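Local coordinates for protein putative leucoanthocyanidin reductase 1 (Vitis vinifera, PDB 3I6I) that probably reduces leucoanthocyanidins to flavan-3-ols with NADPH, which it binds in a Rossmann-type nucleotide fold, at residues F204-K207 against T208-D211; H274-I278 against K279-V283. All coordinates share one frame; numbering follows the deposited sequence. Where two conformers were deposited one is given.

Interaction 1: residues F204-K207 against T208-D211; sequences FTMK and TVDD
Thr208 turns its side chain back onto the helical residues before it. Its hydroxyl OG1 donates to Thr205 O, three residues earlier, at 2.7 Å. The donor is tilted 15° from the carbonyl plane. OG1 gets there because it sits between the backbone N and the carbonyl carbon (chi1 76°). The methyl CG2 is anti to the carbonyl carbon and lies 3.2 Å from Phe204 O. Thr208 N gives weak bonds to Phe204 O and Thr205 O, and the hydroxyl adds a short one to the latter. The hydroxyl bond lies in the last turn of helix 198-208, and a type I beta turn begins at Thr208 and runs to Asp211. Thr205 and Thr208 also pack on Leu116 of strand 114-116 in the parallel Rossmann sheet. Val209 meets Met206, three residues earlier; their side chains cross obliquely. The Met206 chain bends at chi2 and chi3, which brings its tip CE to 3.9 Å from Val209 CG1. The other branch, Val209 CG2, is 3.3 Å from Met206 O. Val209 N donates weakly to that oxygen. A water donates to Lys207 O at 3.1 Å and weakly to Asp211 OD2, which also binds Tyr299 and Arg213.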
ATOM      1  N   PHE A 204       0.391   1.190 -11.348  1.00  5.78           N
ATOM      2  CA  PHE A 204      -0.834   0.443 -11.557  1.00  3.69           C
ATOM      3  C   PHE A 204      -1.977   1.006 -10.727  1.00  5.75           C
ATOM      4  O   PHE A 204      -3.069   1.062 -11.226  1.00  5.78           O
ATOM      5  CB  PHE A 204      -0.633  -1.055 -11.397  1.00  5.98           C
ATOM      6  CG  PHE A 204       0.199  -1.643 -12.501  1.00  6.31           C
ATOM      7  CD1 PHE A 204      -0.321  -1.765 -13.775  1.00  6.52           C
ATOM      8  CD2 PHE A 204       1.507  -2.051 -12.280  1.00  8.75           C
ATOM      9  CE1 PHE A 204       0.434  -2.275 -14.801  1.00  3.95           C
ATOM     10  CE2 PHE A 204       2.269  -2.586 -13.316  1.00 10.63           C
ATOM     11  CZ  PHE A 204       1.747  -2.697 -14.571  1.00  8.75           C
ATOM     12  N   THR A 205      -1.707   1.500  -9.516  1.00  3.43           N
ATOM     13  CA  THR A 205      -2.725   2.234  -8.795  1.00  4.13           C
ATOM     14  C   THR A 205      -3.339   3.374  -9.608  1.00  6.36           C
ATOM     15  O   THR A 205      -4.587   3.539  -9.657  1.00  5.11           O
ATOM     16  CB  THR A 205      -2.177   2.785  -7.461  1.00  4.69           C
ATOM     17  OG1 THR A 205      -1.893   1.707  -6.577  1.00  6.83           O
ATOM     18  CG2 THR A 205      -3.208   3.757  -6.782  1.00  4.13           C
ATOM     19  N   MET A 206      -2.497   4.193 -10.234  1.00  6.03           N
ATOM     20  CA  MET A 206      -3.014   5.349 -10.906  1.00  4.75           C
ATOM     21  C   MET A 206      -3.821   4.944 -12.140  1.00  3.65           C
ATOM     22  O   MET A 206      -4.731   5.672 -12.516  1.00  5.33           O
ATOM     23  CB  MET A 206      -1.914   6.391 -11.179  1.00  4.61           C
ATOM     24  CG  MET A 206      -1.451   7.076  -9.865  1.00 12.85           C
ATOM     25  SD  MET A 206      -2.824   7.629  -8.751  1.00  8.67           S
ATOM     26  CE  MET A 206      -3.692   8.691  -9.859  1.00  5.30           C
ATOM     27  N   LYS A 207      -3.530   3.800 -12.773  1.00  5.16           N
ATOM     28  CA  LYS A 207      -4.329   3.334 -13.930  0.50  4.66           C
ATOM     29  C   LYS A 207      -5.753   3.008 -13.521  1.00  4.06           C
ATOM     30  O   LYS A 207      -6.693   3.155 -14.313  1.00  5.98           O
ATOM     31  CB  LYS A 207      -3.744   2.042 -14.547  0.50  6.94           C
ATOM     32  CG  LYS A 207      -2.327   2.153 -15.060  0.50  2.00           C
ATOM     33  CD  LYS A 207      -1.926   0.897 -15.848  0.50  2.00           C
ATOM     34  CE  LYS A 207      -0.537   1.024 -16.465  0.50  5.90           C
ATOM     35  NZ  LYS A 207      -0.454   1.946 -17.641  0.50  3.78           N
ATOM     36  N   THR A 208      -5.920   2.545 -12.285  1.00  5.31           N
ATOM     37  CA  THR A 208      -7.227   2.091 -11.801  1.00  5.03           C
ATOM     38  C   THR A 208      -8.244   3.202 -11.557  1.00  6.39           C
ATOM     39  O   THR A 208      -9.453   2.912 -11.533  1.00  5.63           O
ATOM     40  CB  THR A 208      -7.128   1.250 -10.489  1.00  4.00           C
ATOM     41  OG1 THR A 208      -6.894   2.107  -9.343  1.00  4.83           O
ATOM     42  CG2 THR A 208      -6.101   0.086 -10.620  1.00  4.30           C
ATOM     43  N   VAL A 209      -7.794   4.455 -11.404  1.00  4.25           N
ATOM     44  CA  VAL A 209      -8.661   5.476 -10.749  1.00  4.95           C
ATOM     45  C   VAL A 209      -9.869   5.846 -11.592  1.00  6.14           C
ATOM     46  O   VAL A 209     -10.899   6.323 -11.062  1.00  6.09           O
ATOM     47  CB  VAL A 209      -7.910   6.762 -10.304  1.00  3.46           C
ATOM     48  CG1 VAL A 209      -6.833   6.406  -9.201  1.00  4.06           C
ATOM     49  CG2 VAL A 209      -7.250   7.493 -11.524  1.00  3.64           C
ATOM     50  N   ASP A 210      -9.742   5.647 -12.891  1.00  2.13           N
ATOM     51  CA  ASP A 210     -10.836   5.950 -13.841  1.00  2.57           C
ATOM     52  C   ASP A 210     -11.170   4.834 -14.832  1.00  4.33           C
ATOM     53  O   ASP A 210     -11.828   5.064 -15.843  1.00  6.47           O
ATOM     54  CB  ASP A 210     -10.571   7.307 -14.534  1.00  6.09           C
ATOM     55  CG  ASP A 210      -9.230   7.377 -15.271  1.00 12.62           C
ATOM     56  OD1 ASP A 210      -8.481   6.359 -15.367  1.00 10.76           O
ATOM     57  OD2 ASP A 210      -8.908   8.512 -15.723  1.00 14.26           O
ATOM     58  N   ASP A 211     -10.765   3.622 -14.478  1.00  2.56           N
ATOM     59  CA  ASP A 211     -11.045   2.402 -15.247  1.00  3.02           C
ATOM     60  C   ASP A 211     -12.457   1.974 -14.907  1.00  3.58           C
ATOM     61  O   ASP A 211     -12.800   1.832 -13.743  1.00  5.13           O
ATOM     62  CB  ASP A 211     -10.011   1.329 -14.876  1.00  2.00           C
ATOM     63  CG  ASP A 211      -9.945   0.188 -15.825  1.00  7.53           C
ATOM     64  OD1 ASP A 211     -10.988  -0.280 -16.353  1.00  5.12           O
ATOM     65  OD2 ASP A 211      -8.790  -0.281 -16.072  1.00  7.72           O
TER
HETATM   66  O   HOH W   1      -6.943   2.297 -17.298  1.00 25.31           O

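Interaction 2: residues H274-I278 against K279-V283; sequences HDIFI and KGCQV
A C-terminal cap with a glycine joins His274, Asp275 and Ile276 to Lys279, Gly280 and Cys281 where the chain leaves helix 266-277. Gly280 is the first residue to abandon helical angles, with phi 73°. Three backbone bonds cross the turn. Lys279 N donates to His274 O at 3.1 Å, and that oxygen also accepts from Ile278 N. Cys281 N reaches back six residues to Asp275 O at 3.0 Å. Gly280 N bonds weakly to Ile276 O. A water donates to Ile276 O and accepts from Gln282 N.

The side chains pack beside this turn. The Asp275 carboxylate lies against Cys281, with OD1 3.4 Å from Cys281 CB. The bend of Lys279 at chi3 (-73°) turns its CE to the same Asp275 OD1, at 3.3 Å. Asp275 OD1 also makes a long salt bridge to Lys279 NZ at 3.9 Å. Lys279 NZ donates to Asp128 O as well. Lys279 CD comes obliquely to the His274 ring, 3.7 Å from CE1. The far side-chain nitrogen of His274, NE2, bonds to Glu252. Ile276 CG1 rests 3.9 Å from Cys281 SG. Replacing Asp275 by an alanine would probably leave the Lys279 ammonium with Asp128 O but no carboxylate beside it, and open a gap next to Cys281 CB.

The bond from Lys279 N to His274 O reaches back five residues, as in a pi-turn. The arrangement is that of a helix C-terminus that widens in its last turn and is left through a glycine of positive phi.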
ATOM      1  N   HIS A 274       3.041 -12.985  10.338  1.00  2.00           N
ATOM      2  CA  HIS A 274       2.364 -14.237  10.661  1.00  2.16           C
ATOM      3  C   HIS A 274       1.236 -14.534   9.669  1.00  2.38           C
ATOM      4  O   HIS A 274       1.128 -15.643   9.123  1.00  3.68           O
ATOM      5  CB  HIS A 274       1.830 -14.174  12.081  1.00  2.34           C
ATOM      6  CG  HIS A 274       1.046 -15.366  12.501  1.00  4.29           C
ATOM      7  ND1 HIS A 274      -0.324 -15.400  12.487  1.00  3.67           N
ATOM      8  CD2 HIS A 274       1.446 -16.542  13.038  1.00  2.00           C
ATOM      9  CE1 HIS A 274      -0.734 -16.579  12.932  1.00  6.67           C
ATOM     10  NE2 HIS A 274       0.330 -17.293  13.263  1.00  4.14           N
ATOM     11  N   ASP A 275       0.399 -13.544   9.410  1.00  3.20           N
ATOM     12  CA  ASP A 275      -0.725 -13.735   8.509  1.00  2.51           C
ATOM     13  C   ASP A 275      -0.258 -14.162   7.107  1.00  4.04           C
ATOM     14  O   ASP A 275      -0.857 -15.069   6.500  1.00  5.73           O
ATOM     15  CB  ASP A 275      -1.596 -12.475   8.446  1.00  3.30           C
ATOM     16  CG  ASP A 275      -3.075 -12.775   8.149  1.00 10.65           C
ATOM     17  OD1 ASP A 275      -3.573 -13.967   8.214  1.00  8.55           O
ATOM     18  OD2 ASP A 275      -3.773 -11.776   7.846  1.00  8.53           O
ATOM     19  N   ILE A 276       0.763 -13.484   6.606  1.00  3.52           N
ATOM     20  CA  ILE A 276       1.305 -13.747   5.274  1.00  2.86           C
ATOM     21  C   ILE A 276       2.020 -15.063   5.210  1.00  4.71           C
ATOM     22  O   ILE A 276       1.674 -15.895   4.358  1.00  4.21           O
ATOM     23  CB  ILE A 276       2.226 -12.648   4.795  1.00  3.45           C
ATOM     24  CG1 ILE A 276       1.551 -11.274   4.751  1.00  4.29           C
ATOM     25  CG2 ILE A 276       2.940 -13.039   3.471  1.00  6.30           C
ATOM     26  CD1 ILE A 276       2.570 -10.107   4.685  1.00  6.04           C
ATOM     27  N   PHE A 277       3.021 -15.243   6.081  1.00  3.58           N
ATOM     28  CA  PHE A 277       4.006 -16.320   5.914  1.00  4.14           C
ATOM     29  C   PHE A 277       3.710 -17.596   6.682  1.00  4.15           C
ATOM     30  O   PHE A 277       4.310 -18.646   6.397  1.00  6.06           O
ATOM     31  CB  PHE A 277       5.401 -15.803   6.175  1.00  4.51           C
ATOM     32  CG  PHE A 277       5.838 -14.773   5.176  1.00  5.74           C
ATOM     33  CD1 PHE A 277       6.104 -15.128   3.855  1.00  7.49           C
ATOM     34  CD2 PHE A 277       5.909 -13.451   5.503  1.00  4.52           C
ATOM     35  CE1 PHE A 277       6.455 -14.180   2.932  1.00  8.60           C
ATOM     36  CE2 PHE A 277       6.247 -12.488   4.571  1.00  7.12           C
ATOM     37  CZ  PHE A 277       6.557 -12.856   3.283  1.00  9.85           C
ATOM     38  N   ILE A 278       2.813 -17.516   7.648  1.00  4.32           N
ATOM     39  CA  ILE A 278       2.287 -18.707   8.313  1.00  4.00           C
ATOM     40  C   ILE A 278       0.922 -19.098   7.749  1.00  5.74           C
ATOM     41  O   ILE A 278       0.706 -20.254   7.406  1.00  5.32           O
ATOM     42  CB  ILE A 278       2.255 -18.562   9.859  1.00  4.90           C
ATOM     43  CG1 ILE A 278       3.662 -18.281  10.406  1.00  5.78           C
ATOM     44  CG2 ILE A 278       1.582 -19.764  10.552  1.00  2.85           C
ATOM     45  CD1 ILE A 278       4.784 -19.284  10.098  1.00  3.06           C
ATOM     46  N   LYS A 279      -0.005 -18.146   7.638  1.00  4.77           N
ATOM     47  CA  LYS A 279      -1.380 -18.488   7.309  1.00  2.52           C
ATOM     48  C   LYS A 279      -1.735 -18.341   5.814  1.00  4.22           C
ATOM     49  O   LYS A 279      -2.795 -18.755   5.425  1.00  5.85           O
ATOM     50  CB  LYS A 279      -2.358 -17.678   8.165  1.00  5.87           C
ATOM     51  CG  LYS A 279      -2.113 -17.896   9.662  1.00  7.21           C
ATOM     52  CD  LYS A 279      -3.317 -17.702  10.501  1.00 11.04           C
ATOM     53  CE  LYS A 279      -3.630 -16.250  10.585  1.00 11.62           C
ATOM     54  NZ  LYS A 279      -4.904 -15.985  11.312  1.00 13.49           N
ATOM     55  N   GLY A 280      -0.848 -17.774   5.002  1.00  4.08           N
ATOM     56  CA  GLY A 280      -1.067 -17.710   3.563  1.00  4.41           C
ATOM     57  C   GLY A 280      -2.121 -16.714   3.158  1.00  6.91           C
ATOM     58  O   GLY A 280      -2.820 -16.948   2.152  1.00  4.05           O
ATOM     59  N   CYS A 281      -2.247 -15.600   3.908  1.00  5.44           N
ATOM     60  CA  CYS A 281      -3.385 -14.655   3.691  1.00  8.43           C
ATOM     61  C   CYS A 281      -3.453 -14.005   2.287  1.00  9.78           C
ATOM     62  O   CYS A 281      -4.526 -13.579   1.848  1.00  5.75           O
ATOM     63  CB  CYS A 281      -3.408 -13.578   4.801  1.00  5.61           C
ATOM     64  SG  CYS A 281      -2.165 -12.331   4.641  1.00  7.54           S
ATOM     65  N   GLN A 282      -2.329 -13.891   1.590  1.00  5.12           N
ATOM     66  CA  GLN A 282      -2.300 -13.239   0.269  1.00  7.00           C
ATOM     67  C   GLN A 282      -2.749 -14.176  -0.846  1.00  8.76           C
ATOM     68  O   GLN A 282      -3.127 -13.720  -1.941  1.00  7.39           O
ATOM     69  CB  GLN A 282      -0.916 -12.732  -0.075  1.00  5.20           C
ATOM     70  CG  GLN A 282      -0.388 -11.714   0.908  1.00  9.54           C
ATOM     71  CD  GLN A 282       0.888 -10.983   0.480  1.00  5.16           C
ATOM     72  OE1 GLN A 282       1.369 -10.072   1.205  1.00  8.68           O
ATOM     73  NE2 GLN A 282       1.429 -11.340  -0.641  1.00  4.07           N
ATOM     74  N   VAL A 283      -2.619 -15.478  -0.619  1.00  4.66           N
ATOM     75  CA  VAL A 283      -2.822 -16.453  -1.703  1.00  3.95           C
ATOM     76  C   VAL A 283      -3.993 -17.423  -1.516  1.00  8.66           C
ATOM     77  O   VAL A 283      -4.259 -18.215  -2.408  1.00  8.98           O
ATOM     78  CB  VAL A 283      -1.555 -17.277  -1.932  1.00  4.85           C
ATOM     79  CG1 VAL A 283      -0.389 -16.359  -2.369  1.00  4.71           C
ATOM     80  CG2 VAL A 283      -1.200 -18.068  -0.652  1.00  6.65           C
TER
HETATM   81  O   HOH W   2       0.434 -15.278   1.929  1.00  4.92           O

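Both interactions are local and mostly buried, and each lies where a helix gives way to a loop. The Thr208 and Cys281 side chains are buried; Asp210 in interaction 1 and Lys279 in interaction 2 are the exposed residues. They hold different elements. Interaction 1 ends helix 198-208 against strands 114-116 and 155-158. Interaction 2 ends helix 266-277, near strand 193-196 and helix 252-260. Their nearest atoms are about 14 Å apart. In 204-211 a side-chain hydroxyl bonds back to the last helical turn, and the apolar pair is a methionine with a valine. In 274-283 a glycine and longer-reaching backbone bonds do the closing, with a charged pair alongside. Each has a side chain close to a cofactor-binding residue, Phe120 and Asn160 respectively.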